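Local atomic coordinates of dephospho-CoA kinase (Campylobacter jejuni subsp. jejuni serotype O:2, PDB entry 4ZO4), a protein that probably catalyses the last step of coenzyme A biosynthesis, the ATP-dependent phosphorylation of the 3'-hydroxyl group of dephospho-CoA. Residues I22-A25 with N26-F30. Numbering follows the deposited sequence.
Sequences IEIA and NSLGF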
ATOM      1  N   ILE A  22      27.876  -7.988 -15.673  1.00 76.09           N
ATOM      2  CA  ILE A  22      28.847  -7.048 -15.075  1.00 77.97           C
ATOM      3  C   ILE A  22      30.271  -7.601 -15.001  1.00 84.03           C
ATOM      4  O   ILE A  22      31.236  -6.866 -15.234  1.00 85.26           O
ATOM      5  CB  ILE A  22      28.363  -6.587 -13.686  1.00 78.41           C
ATOM      6  CG1 ILE A  22      27.134  -5.665 -13.858  1.00 74.11           C
ATOM      7  CG2 ILE A  22      29.485  -5.910 -12.897  1.00 82.22           C
ATOM      8  CD1 ILE A  22      27.428  -4.330 -14.519  1.00 70.87           C
ATOM      9  N   GLU A  23      30.409  -8.889 -14.693  1.00 89.26           N
ATOM     10  CA  GLU A  23      31.715  -9.527 -14.712  1.00 94.30           C
ATOM     11  C   GLU A  23      32.328  -9.405 -16.109  1.00 92.56           C
ATOM     12  O   GLU A  23      33.499  -9.066 -16.259  1.00 98.85           O
ATOM     13  CB  GLU A  23      31.609 -10.993 -14.305  1.00101.08           C
ATOM     14  CG  GLU A  23      32.860 -11.798 -14.615  1.00110.30           C
ATOM     15  CD  GLU A  23      34.126 -11.105 -14.124  1.00120.23           C
ATOM     16  OE1 GLU A  23      34.261 -10.917 -12.893  1.00128.01           O
ATOM     17  OE2 GLU A  23      34.984 -10.740 -14.964  1.00119.99           O
ATOM     18  N   ILE A  24      31.517  -9.669 -17.120  1.00 88.16           N
ATOM     19  CA  ILE A  24      31.933  -9.555 -18.516  1.00 86.13           C
ATOM     20  C   ILE A  24      32.178  -8.090 -18.942  1.00 90.77           C
ATOM     21  O   ILE A  24      33.112  -7.801 -19.672  1.00 88.47           O
ATOM     22  CB  ILE A  24      30.894 -10.263 -19.427  1.00 82.02           C
ATOM     23  CG1 ILE A  24      30.959 -11.788 -19.182  1.00 80.11           C
ATOM     24  CG2 ILE A  24      31.106  -9.917 -20.893  1.00 79.50           C
ATOM     25  CD1 ILE A  24      29.680 -12.558 -19.480  1.00 76.36           C
ATOM     26  N   ALA A  25      31.354  -7.156 -18.477  1.00 99.25           N
ATOM     27  CA  ALA A  25      31.552  -5.747 -18.826  1.00 93.40           C
ATOM     28  C   ALA A  25      32.869  -5.195 -18.251  1.00100.27           C
ATOM     29  O   ALA A  25      33.548  -4.374 -18.888  1.00106.41           O
ATOM     30  CB  ALA A  25      30.377  -4.935 -18.340  1.00 90.20           C
ATOM     31  N   ASN A  26      33.220  -5.637 -17.044  1.00 99.52           N
ATOM     32  CA  ASN A  26      34.461  -5.225 -16.403  1.00 99.09           C
ATOM     33  C   ASN A  26      35.634  -5.750 -17.181  1.00100.68           C
ATOM     34  O   ASN A  26      36.539  -4.996 -17.557  1.00 99.89           O
ATOM     35  CB  ASN A  26      34.562  -5.770 -14.977  1.00101.56           C
ATOM     36  CG  ASN A  26      33.766  -4.959 -13.968  1.00 95.07           C
ATOM     37  OD1 ASN A  26      33.550  -5.413 -12.854  1.00 96.49           O
ATOM     38  ND2 ASN A  26      33.342  -3.760 -14.345  1.00 95.76           N
ATOM     39  N   SER A  27      35.617  -7.056 -17.428  1.00101.21           N
ATOM     40  CA  SER A  27      36.738  -7.694 -18.112  1.00 93.48           C
ATOM     41  C   SER A  27      36.953  -6.978 -19.442  1.00 92.53           C
ATOM     42  O   SER A  27      38.042  -6.528 -19.719  1.00102.24           O
ATOM     43  CB  SER A  27      36.528  -9.201 -18.244  1.00 84.03           C
ATOM     44  OG  SER A  27      35.386  -9.513 -19.012  1.00 80.78           O
ATOM     45  N   LEU A  28      35.889  -6.765 -20.207  1.00 94.42           N
ATOM     46  CA  LEU A  28      35.976  -5.965 -21.444  1.00 92.20           C
ATOM     47  C   LEU A  28      36.371  -4.482 -21.256  1.00 89.18           C
ATOM     48  O   LEU A  28      36.458  -3.731 -22.235  1.00 82.13           O
ATOM     49  CB  LEU A  28      34.655  -6.059 -22.212  1.00 91.46           C
ATOM     50  CG  LEU A  28      34.273  -7.457 -22.739  1.00 94.32           C
ATOM     51  CD1 LEU A  28      33.092  -7.330 -23.693  1.00 94.17           C
ATOM     52  CD2 LEU A  28      35.430  -8.191 -23.431  1.00 96.21           C
ATOM     53  N   GLY A  29      36.583  -4.074 -20.003  1.00 91.33           N
ATOM     54  CA  GLY A  29      37.186  -2.784 -19.672  1.00 91.57           C
ATOM     55  C   GLY A  29      36.234  -1.618 -19.467  1.00 91.87           C
ATOM     56  O   GLY A  29      36.675  -0.465 -19.439  1.00 83.75           O
ATOM     57  N   PHE A  30      34.934  -1.883 -19.321  1.00 95.57           N
ATOM     58  CA  PHE A  30      33.975  -0.784 -19.112  1.00 95.86           C
ATOM     59  C   PHE A  30      33.680  -0.584 -17.636  1.00 97.50           C
ATOM     60  O   PHE A  30      33.683  -1.549 -16.870  1.00 94.03           O
ATOM     61  CB  PHE A  30      32.689  -1.041 -19.873  1.00 94.82           C
ATOM     62  CG  PHE A  30      32.856  -0.998 -21.364  1.00 94.06           C
ATOM     63  CD1 PHE A  30      32.605   0.180 -22.064  1.00 91.12           C
ATOM     64  CD2 PHE A  30      33.258  -2.132 -22.070  1.00 91.16           C
ATOM     65  CE1 PHE A  30      32.754   0.235 -23.437  1.00 91.02           C
ATOM     66  CE2 PHE A  30      33.410  -2.084 -23.450  1.00 90.38           C
ATOM     67  CZ  PHE A  30      33.155  -0.898 -24.133  1.00 92.71           C
TER
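Ile22 O receives Asn26 N at 3.0 Å, a regular helical i to i+4 bond, and the Asn26 side chain folds back beside the same carbonyl. With CG next to its own backbone N (chi1 -80°), the amide of Asn26 crosses the Ile22 side chain, and OD1 lies 4.1 Å from Ile22 CG2. Asn26 ND2 makes a weak bond to Phe30 O, 3.4 Å long, beyond the helix end.

One residue on, Glu23 O takes Ser27 N, while the end of the Glu23 chain comes forward until OE2 is 3.9 Å from Ser27 CB.

Ile24 O has two donors. Leu28 N reaches Ile24 O at 3.0 Å, nearly straight at hydrogen (171°). Ser27 OG lies 2.9 Å from Ile24 O and approaches from the same face of the carbonyl plane. A chi1 of 62° turns the serine hydroxyl back to the preceding turn. Alongside, Ile24 CG2 makes a loose apolar contact with Leu28 CD1, and helix 185-200 covers these two through Val193 and Ile196.

Ala25 O is met by Phe30 N at 2.9 Å, the wider bond of a Schellman motif whose Gly29 has positive phi; the inner bond runs from Gly29 N to Asn26 O. Ala25 O also lies at the edge of the Phe30 ring, in its plane. Ala25 itself packs on Phe115 of strand 114-117.

This turn closes helix 15-27, whose first turns carry the predicted ATP-binding residues, and leads into strand 31-34 of the P-loop kinase fold. At the helix end, therefore, Ile24 O gains an extra donor from Ser27 OG, and the carbonyls of Ala25 and Asn26 are satisfied by the amides of Phe30 and Gly29.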